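Local coordinates for cytoplasmic protein (Cryptococcus neoformans var. grubii serotype A, PDB 7LPO), which probably hydrolyses steryl beta-glucosides, as a sterylglucosidase of glycoside hydrolase family 5, at residues 28-31 against 32-36; 7-10 against 11-14; 700-703 against 704-707; 694-697 against 698-701. All blocks are in the same frame, centred on the assembly; numbering follows the deposited sequence.

Contact 1 of 4, residues 28-31 against 32-36; sequences FQDV and NGRSL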
loop_
_atom_site.group_PDB
_atom_site.type_symbol
_atom_site.label_atom_id
_atom_site.label_comp_id
_atom_site.label_asym_id
_atom_site.label_seq_id
_atom_site.Cartn_x
_atom_site.Cartn_y
_atom_site.Cartn_z
ATOM N N PHE A 28 -12.300 -4.325 -15.577
ATOM C CA PHE A 28 -13.152 -5.284 -14.901
ATOM C C PHE A 28 -14.514 -5.287 -15.576
ATOM O O PHE A 28 -15.024 -4.239 -15.990
ATOM C CB PHE A 28 -13.319 -4.912 -13.429
ATOM C CG PHE A 28 -12.062 -4.992 -12.612
ATOM C CD1 PHE A 28 -11.346 -6.165 -12.517
ATOM C CD2 PHE A 28 -11.627 -3.888 -11.895
ATOM C CE1 PHE A 28 -10.204 -6.241 -11.735
ATOM C CE2 PHE A 28 -10.482 -3.949 -11.114
ATOM C CZ PHE A 28 -9.770 -5.132 -11.031
ATOM N N GLN A 29 -15.126 -6.464 -15.655
ATOM C CA GLN A 29 -16.453 -6.581 -16.243
ATOM C C GLN A 29 -17.320 -7.534 -15.437
ATOM O O GLN A 29 -16.834 -8.560 -14.949
ATOM C CB GLN A 29 -16.402 -7.111 -17.677
ATOM C CG GLN A 29 -15.602 -6.313 -18.653
ATOM C CD GLN A 29 -15.311 -7.119 -19.898
ATOM O OE1 GLN A 29 -14.544 -8.086 -19.860
ATOM N NE2 GLN A 29 -15.955 -6.761 -20.993
ATOM N N ASP A 30 -18.613 -7.216 -15.341
ATOM C CA ASP A 30 -19.591 -8.140 -14.793
ATOM C C ASP A 30 -20.049 -9.077 -15.906
ATOM O O ASP A 30 -19.635 -8.948 -17.059
ATOM C CB ASP A 30 -20.746 -7.381 -14.136
ATOM C CG ASP A 30 -21.632 -6.649 -15.124
ATOM O OD1 ASP A 30 -21.494 -6.823 -16.360
ATOM O OD2 ASP A 30 -22.492 -5.882 -14.639
ATOM N N VAL A 31 -20.912 -10.038 -15.566
ATOM C CA VAL A 31 -21.282 -11.082 -16.514
ATOM C C VAL A 31 -22.137 -10.570 -17.664
ATOM O O VAL A 31 -22.305 -11.281 -18.661
ATOM C CB VAL A 31 -22.005 -12.231 -15.784
ATOM C CG1 VAL A 31 -21.103 -12.800 -14.679
ATOM C CG2 VAL A 31 -23.337 -11.760 -15.226
ATOM N N ASN A 32 -22.652 -9.348 -17.576
ATOM C CA ASN A 32 -23.430 -8.767 -18.660
ATOM C C ASN A 32 -22.621 -7.793 -19.505
ATOM O O ASN A 32 -23.202 -7.037 -20.291
ATOM C CB ASN A 32 -24.672 -8.089 -18.090
ATOM C CG ASN A 32 -25.641 -9.087 -17.477
ATOM O OD1 ASN A 32 -25.913 -10.142 -18.052
ATOM N ND2 ASN A 32 -26.155 -8.765 -16.300
ATOM N N GLY A 33 -21.297 -7.801 -19.363
ATOM C CA GLY A 33 -20.419 -7.006 -20.189
ATOM C C GLY A 33 -20.179 -5.584 -19.726
ATOM O O GLY A 33 -19.442 -4.852 -20.395
ATOM N N ARG A 34 -20.756 -5.166 -18.608
ATOM C CA ARG A 34 -20.564 -3.800 -18.145
ATOM C C ARG A 34 -19.152 -3.609 -17.604
ATOM O O ARG A 34 -18.644 -4.444 -16.852
ATOM C CB ARG A 34 -21.587 -3.463 -17.062
ATOM C CG ARG A 34 -23.035 -3.506 -17.539
ATOM C CD ARG A 34 -23.978 -2.861 -16.530
ATOM N NE ARG A 34 -23.881 -3.475 -15.202
ATOM C CZ ARG A 34 -24.459 -2.988 -14.108
ATOM N NH1 ARG A 34 -25.176 -1.875 -14.167
ATOM N NH2 ARG A 34 -24.318 -3.614 -12.947
ATOM N N SER A 35 -18.520 -2.504 -17.998
ATOM C CA SER A 35 -17.234 -2.135 -17.420
ATOM C C SER A 35 -17.441 -1.628 -16.000
ATOM O O SER A 35 -18.236 -0.716 -15.768
ATOM C CB SER A 35 -16.553 -1.058 -18.257
ATOM O OG SER A 35 -16.253 -1.524 -19.553
ATOM N N LEU A 36 -16.724 -2.218 -15.051
ATOM C CA LEU A 36 -16.841 -1.859 -13.645
ATOM C C LEU A 36 -15.662 -0.999 -13.213
ATOM O O LEU A 36 -14.529 -1.205 -13.662
ATOM C CB LEU A 36 -16.899 -3.108 -12.768
ATOM C CG LEU A 36 -17.981 -4.129 -13.113
ATOM C CD1 LEU A 36 -17.851 -5.361 -12.239
ATOM C CD2 LEU A 36 -19.369 -3.519 -12.985
HETATM O O HOH W 1 -11.816 -1.357 -14.663
#
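Phe-28 and Gln-29 run antiparallel to Ser-35 and Leu-36, and a type I turn from Asp-30 to Gly-33 joins the two arms. This is a beta hairpin with a G1 bulge, the glycine at the end of the turn having positive phi. Gly-33 N donates to Asp-30 O (3.1 Å), and Asp-30 N donates to Arg-34 O (3.2 Å), the bond that completes the G1-bulge pattern. Further along, Leu-36 N meets Phe-28 O in a nearly straight bond.

Asp-30 organises the turn with its side chain. Its CG sits between the backbone N and the carbonyl carbon (chi1 69°), which turns the carboxylate in over the loop. Arg-34 N meets Asp-30 OD1 at 2.9 Å from above the carboxylate plane. The amide of Asn-32 adds a weak bond to the same oxygen. Asp-30 OD2 forms a salt bridge with Arg-34 NE at 2.8 Å. NE comes on the syn side of OD2, and OD2 lies in the guanidinium plane. The two flat groups are nearly coplanar, 20° apart. Arg-34 NH2 adds only a weak bond to the same oxygen. Arg-34 NH1 turns to Glu-708 and to Tyr-706 O, so the guanidinium links the hairpin to the C-terminal region.

On the face they share, Phe-28 CB lies 4.1 Å from Leu-36 CB. Leu-36 CD1 lies 3.7 Å from Asp-30 N. Ser-35 OG, on the other face, bonds to Gly-675 O. At the open end a water accepts from Phe-28 N and donates to Leu-36 O (2.9 Å).

Contact 2 of 4, residues 7-10 against 11-14; sequences EVSP and VTGN
Ser-9 points its side chain into the bend made by Val-11, Thr-12 and Gly-13. Its OG faces two successive amides. Val-11 N donates to Ser-9 OG at 2.9 Å. Thr-12 N donates to the same Ser-9 OG at 3.0 Å, in the straighter bond of the two. The chi1 of Ser-9, 148°, is well off a staggered value, and this rotation brings OG within reach of both N-H groups.

Thr-12 turns its hydroxyl back toward Ser-9, with a chi1 of 67°. Thr-12 OG1 accepts from Asn-14 N at 3.1 Å, which makes an ST turn. Thr-12 OG1 also lies 3.5 Å from Ser-9 CB, so the two side chains sit together inside the bend.

The backbone closes the loop around them. Ser-9 N donates to Asn-14 O (2.8 Å), and Gly-13 N donates to Ser-9 O (2.9 Å). Val-8 lies alongside, and Val-8 CB is 3.4 Å from Gly-13 O. Val-11 stays close to the hydroxyl, with Val-11 CB 3.6 Å from Ser-9 OG.

The loop comes before strand 28-29 and belongs to no helix or strand. Glu-422, between helix 400-419 and strand 424-427, bonds to both hydroxyls, one carboxylate oxygen to Ser-9 OG and the other to Thr-12 OG1. Val-11 rests on Lys-444 and Arg-446, between helix 440-443 and strand 447-449.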
loop_
_atom_site.group_PDB
_atom_site.type_symbol
_atom_site.label_atom_id
_atom_site.label_comp_id
_atom_site.label_asym_id
_atom_site.label_seq_id
_atom_site.Cartn_x
_atom_site.Cartn_y
_atom_site.Cartn_z
ATOM N N GLU A 7 -18.632 -17.234 -20.624
ATOM C CA GLU A 7 -19.444 -17.849 -19.587
ATOM C C GLU A 7 -18.650 -18.780 -18.680
ATOM O O GLU A 7 -19.200 -19.263 -17.683
ATOM C CB GLU A 7 -20.601 -18.642 -20.208
ATOM C CG GLU A 7 -21.432 -17.874 -21.215
ATOM C CD GLU A 7 -21.839 -18.733 -22.398
ATOM O OE1 GLU A 7 -22.788 -19.534 -22.260
ATOM O OE2 GLU A 7 -21.203 -18.612 -23.467
ATOM N N VAL A 8 -17.387 -19.061 -19.004
ATOM C CA VAL A 8 -16.557 -19.947 -18.196
ATOM C C VAL A 8 -15.280 -19.216 -17.799
ATOM O O VAL A 8 -14.778 -18.346 -18.519
ATOM C CB VAL A 8 -16.214 -21.266 -18.926
ATOM C CG1 VAL A 8 -17.479 -22.036 -19.269
ATOM C CG2 VAL A 8 -15.390 -20.988 -20.184
ATOM N N SER A 9 -14.754 -19.592 -16.640
ATOM C CA SER A 9 -13.546 -18.972 -16.123
ATOM C C SER A 9 -12.357 -19.284 -17.029
ATOM O O SER A 9 -12.239 -20.404 -17.541
ATOM C CB SER A 9 -13.267 -19.470 -14.704
ATOM O OG SER A 9 -11.876 -19.517 -14.452
ATOM N N PRO A 10 -11.467 -18.317 -17.259
ATOM C CA PRO A 10 -10.239 -18.621 -18.004
ATOM C C PRO A 10 -9.216 -19.385 -17.185
ATOM O O PRO A 10 -8.243 -19.880 -17.764
ATOM C CB PRO A 10 -9.710 -17.231 -18.395
ATOM C CG PRO A 10 -10.193 -16.332 -17.297
ATOM C CD PRO A 10 -11.500 -16.922 -16.772
ATOM N N VAL A 11 -9.402 -19.502 -15.872
ATOM C CA VAL A 11 -8.457 -20.223 -15.017
ATOM C C VAL A 11 -8.823 -21.699 -14.911
ATOM O O VAL A 11 -7.978 -22.582 -15.095
ATOM C CB VAL A 11 -8.398 -19.567 -13.619
ATOM C CG1 VAL A 11 -7.284 -20.183 -12.787
ATOM C CG2 VAL A 11 -8.218 -18.055 -13.720
ATOM N N THR A 12 -10.092 -21.981 -14.615
ATOM C CA THR A 12 -10.565 -23.334 -14.370
ATOM C C THR A 12 -11.400 -23.910 -15.501
ATOM O O THR A 12 -11.524 -25.135 -15.589
ATOM C CB THR A 12 -11.423 -23.357 -13.106
ATOM O OG1 THR A 12 -12.617 -22.596 -13.365
ATOM C CG2 THR A 12 -10.652 -22.759 -11.934
ATOM N N GLY A 13 -11.993 -23.066 -16.342
ATOM C CA GLY A 13 -12.917 -23.525 -17.349
ATOM C C GLY A 13 -14.313 -23.797 -16.846
ATOM O O GLY A 13 -15.165 -24.210 -17.645
ATOM N N ASN A 14 -14.573 -23.592 -15.543
ATOM C CA ASN A 14 -15.885 -23.811 -14.961
ATOM C C ASN A 14 -16.796 -22.620 -15.245
ATOM O O ASN A 14 -16.316 -21.495 -15.410
ATOM C CB ASN A 14 -15.777 -24.009 -13.449
ATOM C CG ASN A 14 -14.983 -25.241 -13.074
ATOM O OD1 ASN A 14 -15.076 -26.277 -13.731
ATOM N ND2 ASN A 14 -14.192 -25.135 -12.011
#

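Contact 3 of 4, residues 700-703 against 704-707; sequences IANE and QVYT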
loop_
_atom_site.group_PDB
_atom_site.type_symbol
_atom_site.label_atom_id
_atom_site.label_comp_id
_atom_site.label_asym_id
_atom_site.label_seq_id
_atom_site.Cartn_x
_atom_site.Cartn_y
_atom_site.Cartn_z
ATOM N N ILE A 700 -23.962 -4.597 -24.998
ATOM C CA ILE A 700 -25.255 -5.080 -24.530
ATOM C C ILE A 700 -25.906 -4.006 -23.671
ATOM O O ILE A 700 -25.380 -3.646 -22.611
ATOM C CB ILE A 700 -25.110 -6.381 -23.729
ATOM C CG1 ILE A 700 -24.582 -7.507 -24.616
ATOM C CG2 ILE A 700 -26.444 -6.747 -23.102
ATOM C CD1 ILE A 700 -24.089 -8.716 -23.821
ATOM N N ALA A 701 -27.066 -3.521 -24.112
ATOM C CA ALA A 701 -27.841 -2.534 -23.373
ATOM C C ALA A 701 -29.312 -2.911 -23.443
ATOM O O ALA A 701 -29.825 -3.222 -24.521
ATOM C CB ALA A 701 -27.638 -1.121 -23.935
ATOM N N ASN A 702 -29.986 -2.886 -22.300
ATOM C CA ASN A 702 -31.425 -3.118 -22.258
ATOM C C ASN A 702 -31.947 -2.569 -20.936
ATOM O O ASN A 702 -31.250 -1.823 -20.238
ATOM C CB ASN A 702 -31.757 -4.602 -22.457
ATOM C CG ASN A 702 -31.111 -5.496 -21.425
ATOM O OD1 ASN A 702 -31.246 -5.279 -20.222
ATOM N ND2 ASN A 702 -30.413 -6.522 -21.893
ATOM N N GLU A 703 -33.189 -2.926 -20.600
ATOM C CA GLU A 703 -33.836 -2.367 -19.420
ATOM C C GLU A 703 -33.199 -2.850 -18.132
ATOM O O GLU A 703 -33.364 -2.209 -17.089
ATOM C CB GLU A 703 -35.323 -2.725 -19.417
ATOM C CG GLU A 703 -36.090 -2.228 -20.629
ATOM C CD GLU A 703 -35.663 -0.835 -21.065
ATOM O OE1 GLU A 703 -36.000 0.142 -20.363
ATOM O OE2 GLU A 703 -34.980 -0.717 -22.109
ATOM N N GLN A 704 -32.497 -3.976 -18.175
ATOM C CA GLN A 704 -31.831 -4.524 -17.009
ATOM C C GLN A 704 -30.323 -4.328 -17.047
ATOM O O GLN A 704 -29.657 -4.603 -16.044
ATOM C CB GLN A 704 -32.149 -6.023 -16.882
ATOM C CG GLN A 704 -33.413 -6.347 -16.089
ATOM C CD GLN A 704 -34.675 -5.857 -16.771
ATOM O OE1 GLN A 704 -35.542 -5.249 -16.132
ATOM N NE2 GLN A 704 -34.793 -6.120 -18.076
ATOM N N VAL A 705 -29.772 -3.869 -18.173
ATOM C CA VAL A 705 -28.332 -3.691 -18.353
ATOM C C VAL A 705 -28.115 -2.245 -18.778
ATOM O O VAL A 705 -28.300 -1.892 -19.946
ATOM C CB VAL A 705 -27.744 -4.668 -19.378
ATOM C CG1 VAL A 705 -26.240 -4.497 -19.482
ATOM C CG2 VAL A 705 -28.103 -6.098 -18.983
ATOM N N TYR A 706 -27.704 -1.410 -17.828
ATOM C CA TYR A 706 -27.580 0.021 -18.026
ATOM C C TYR A 706 -26.377 0.518 -17.237
ATOM O O TYR A 706 -25.764 -0.214 -16.454
ATOM C CB TYR A 706 -28.858 0.736 -17.569
ATOM C CG TYR A 706 -29.282 0.231 -16.226
ATOM C CD1 TYR A 706 -28.741 0.765 -15.071
ATOM C CD2 TYR A 706 -30.175 -0.827 -16.107
ATOM C CE1 TYR A 706 -29.093 0.285 -13.830
ATOM C CE2 TYR A 706 -30.535 -1.324 -14.856
ATOM C CZ TYR A 706 -29.991 -0.757 -13.726
ATOM O OH TYR A 706 -30.324 -1.223 -12.478
ATOM N N THR A 707 -26.055 1.787 -17.438
ATOM C CA THR A 707 -24.969 2.437 -16.729
ATOM C C THR A 707 -25.461 2.991 -15.397
ATOM O O THR A 707 -26.548 3.573 -15.312
ATOM C CB THR A 707 -24.390 3.553 -17.596
ATOM O OG1 THR A 707 -23.860 2.981 -18.800
ATOM C CG2 THR A 707 -23.306 4.316 -16.870
#
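Asn-702 and Val-705 are joined by backbone hydrogen bonds across a tight turn. Asn-702 N donates to Val-705 O at 3.1 Å in a fairly straight bond. The return bond, from Val-705 N to Asn-702 O, is weak.

The side chain of Asn-702 adds a second set of polar contacts. A chi1 of 58° swings its amide back across the turn. Asn-702 OD1 receives Gln-704 N at 2.7 Å, with the donor in the plane of the side-chain carbonyl. Val-705 N makes a weak bond to the same oxygen. Thus OD1 faces two consecutive amides.

Van der Waals contacts gather on Val-705. With chi1 at -177°, Val-705 CG1 reaches Ile-700 O at 3.4 Å. The one apolar pair is Val-705 CG1 with Ile-700 CG2, at 4.3 Å. Val-705 CG2 lies 3.7 Å from Asn-702 ND2. Gln-704 folds back over the preceding residue, with Gln-704 NE2 3.7 Å from Glu-703 CB.

Tyr-706 CD2 lies 3.6 Å from Glu-703 O. The tyrosine ring also meets Trp-753, whose NE1 bonds to Glu-703 O. The carboxylate of Glu-703 forms a salt bridge with Arg-742.

An asparagine oxygen accepting from the amide two residues on defines an Asx turn. Here it shapes the connection from strand 689-696 to strand 707-710, within the family 5 C-terminal domain.

Contact 4 of 4, residues 694-697 against 698-701; sequences RVRA and DDIA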
loop_
_atom_site.group_PDB
_atom_site.type_symbol
_atom_site.label_atom_id
_atom_site.label_comp_id
_atom_site.label_asym_id
_atom_site.label_seq_id
_atom_site.Cartn_x
_atom_site.Cartn_y
_atom_site.Cartn_z
ATOM N N ARG A 694 -17.303 5.386 -24.422
ATOM C CA ARG A 694 -17.230 4.850 -25.775
ATOM C C ARG A 694 -18.128 3.623 -25.848
ATOM O O ARG A 694 -17.902 2.643 -25.128
ATOM C CB ARG A 694 -15.788 4.493 -26.132
ATOM C CG ARG A 694 -15.579 4.015 -27.562
ATOM C CD ARG A 694 -14.102 4.045 -27.954
ATOM N NE ARG A 694 -13.563 5.405 -27.932
ATOM C CZ ARG A 694 -13.667 6.275 -28.935
ATOM N NH1 ARG A 694 -14.280 5.939 -30.058
ATOM N NH2 ARG A 694 -13.150 7.486 -28.816
ATOM N N VAL A 695 -19.147 3.685 -26.704
ATOM C CA VAL A 695 -20.165 2.645 -26.822
ATOM C C VAL A 695 -20.076 2.052 -28.223
ATOM O O VAL A 695 -20.146 2.782 -29.216
ATOM C CB VAL A 695 -21.580 3.197 -26.555
ATOM C CG1 VAL A 695 -22.608 2.060 -26.483
ATOM C CG2 VAL A 695 -21.621 4.015 -25.264
ATOM N N ARG A 696 -19.920 0.737 -28.301
ATOM C CA ARG A 696 -19.790 0.032 -29.568
ATOM C C ARG A 696 -21.122 -0.593 -29.973
ATOM O O ARG A 696 -22.041 -0.749 -29.165
ATOM C CB ARG A 696 -18.714 -1.055 -29.476
ATOM C CG ARG A 696 -17.312 -0.532 -29.177
ATOM C CD ARG A 696 -16.522 -1.505 -28.296
ATOM N NE ARG A 696 -17.139 -1.730 -26.985
ATOM C CZ ARG A 696 -16.551 -2.381 -25.980
ATOM N NH1 ARG A 696 -15.325 -2.867 -26.129
ATOM N NH2 ARG A 696 -17.187 -2.547 -24.828
ATOM N N ALA A 697 -21.203 -0.976 -31.248
ATOM C CA ALA A 697 -22.444 -1.519 -31.782
ATOM C C ALA A 697 -22.769 -2.897 -31.222
ATOM O O ALA A 697 -23.940 -3.296 -31.242
ATOM C CB ALA A 697 -22.368 -1.583 -33.307
ATOM N N ASP A 698 -21.779 -3.628 -30.714
ATOM C CA ASP A 698 -22.013 -4.956 -30.165
ATOM C C ASP A 698 -22.114 -4.960 -28.643
ATOM O O ASP A 698 -22.179 -6.037 -28.041
ATOM C CB ASP A 698 -20.916 -5.924 -30.620
ATOM C CG ASP A 698 -19.514 -5.397 -30.366
ATOM O OD1 ASP A 698 -19.374 -4.322 -29.742
ATOM O OD2 ASP A 698 -18.547 -6.061 -30.795
ATOM N N ASP A 699 -22.147 -3.790 -28.009
ATOM C CA ASP A 699 -22.338 -3.736 -26.566
ATOM C C ASP A 699 -23.780 -4.078 -26.209
ATOM O O ASP A 699 -24.706 -3.867 -26.994
ATOM C CB ASP A 699 -21.979 -2.352 -26.028
ATOM C CG ASP A 699 -20.483 -2.185 -25.821
ATOM O OD1 ASP A 699 -19.846 -3.155 -25.353
ATOM O OD2 ASP A 699 -19.945 -1.101 -26.132
ATOM N N ILE A 700 -23.962 -4.597 -24.998
ATOM C CA ILE A 700 -25.255 -5.080 -24.530
ATOM C C ILE A 700 -25.906 -4.006 -23.671
ATOM O O ILE A 700 -25.380 -3.646 -22.611
ATOM C CB ILE A 700 -25.110 -6.381 -23.729
ATOM C CG1 ILE A 700 -24.582 -7.507 -24.616
ATOM C CG2 ILE A 700 -26.444 -6.747 -23.102
ATOM C CD1 ILE A 700 -24.089 -8.716 -23.821
ATOM N N ALA A 701 -27.066 -3.521 -24.112
ATOM C CA ALA A 701 -27.841 -2.534 -23.373
ATOM C C ALA A 701 -29.312 -2.911 -23.443
ATOM O O ALA A 701 -29.825 -3.222 -24.521
ATOM C CB ALA A 701 -27.638 -1.121 -23.935
#
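Arg-696 turns the edge of its guanidinium to the carboxylate of Asp-699, three residues on. Arg-696 NE points straight at Asp-699 OD2 (3.0 Å), which lies at the guanidinium edge and in its plane. Arg-696 NH2 is 2.8 Å from Asp-699 OD1, a salt bridge whose hydrogen bond is weak because it is bent. The two flat groups are turned 57° apart, so the two-pronged pairing is twisted, not flat.

Asp-699 OD2 also accepts the backbone amide of Arg-696 (Arg-696 N to Asp-699 OD2 2.8 Å). NE comes on the syn side of OD2 and N on the anti side, both from the same face of the carboxylate. Two good bonds therefore fix this oxygen, and they probably favour the charged form of Asp-699. The arginine chain bends at chi2 and chi3 (chi3 -61°), which brings its end back to the aspartate.

The backbone from Arg-696 to Asp-699 is a type I beta turn, with Asp-699 N donating to Arg-696 O at 3.3 Å. Asp-698 OD1 packs 3.3 Å from Arg-696 CB. It lies well out of the guanidinium plane, so it can offer only a charge interaction there.

The turn ends strand 689-696, an inner strand of a four-stranded antiparallel sheet. Val-695 and Arg-696 pack on strand 761-770 on one side. Arg-694, on the same strand, forms a salt bridge with Glu-678 of strand 676-682 on the other.

How the contacts relate
Along the chain the order is contact 2, contact 1, contact 4, contact 3. Contacts 4 and 3 overlap at Ile-700 and Ala-701, and their centres are about 10 Å apart. Together they cover the connection from strand 689-696 to strand 707-710 in the C-terminal domain. Contact 1 lies about 11 Å from contact 3 and 12 Å from contact 4, centre to centre. Its Asn-32 O packs on Ile-700 and on Val-705. The N-terminal hairpin thus leans on this connection, joining the first strands of the chain to the C-terminal domain. Contact 2 stands apart, about 16 Å from contact 1 between centres, and is tied instead to the region of helix 400-419.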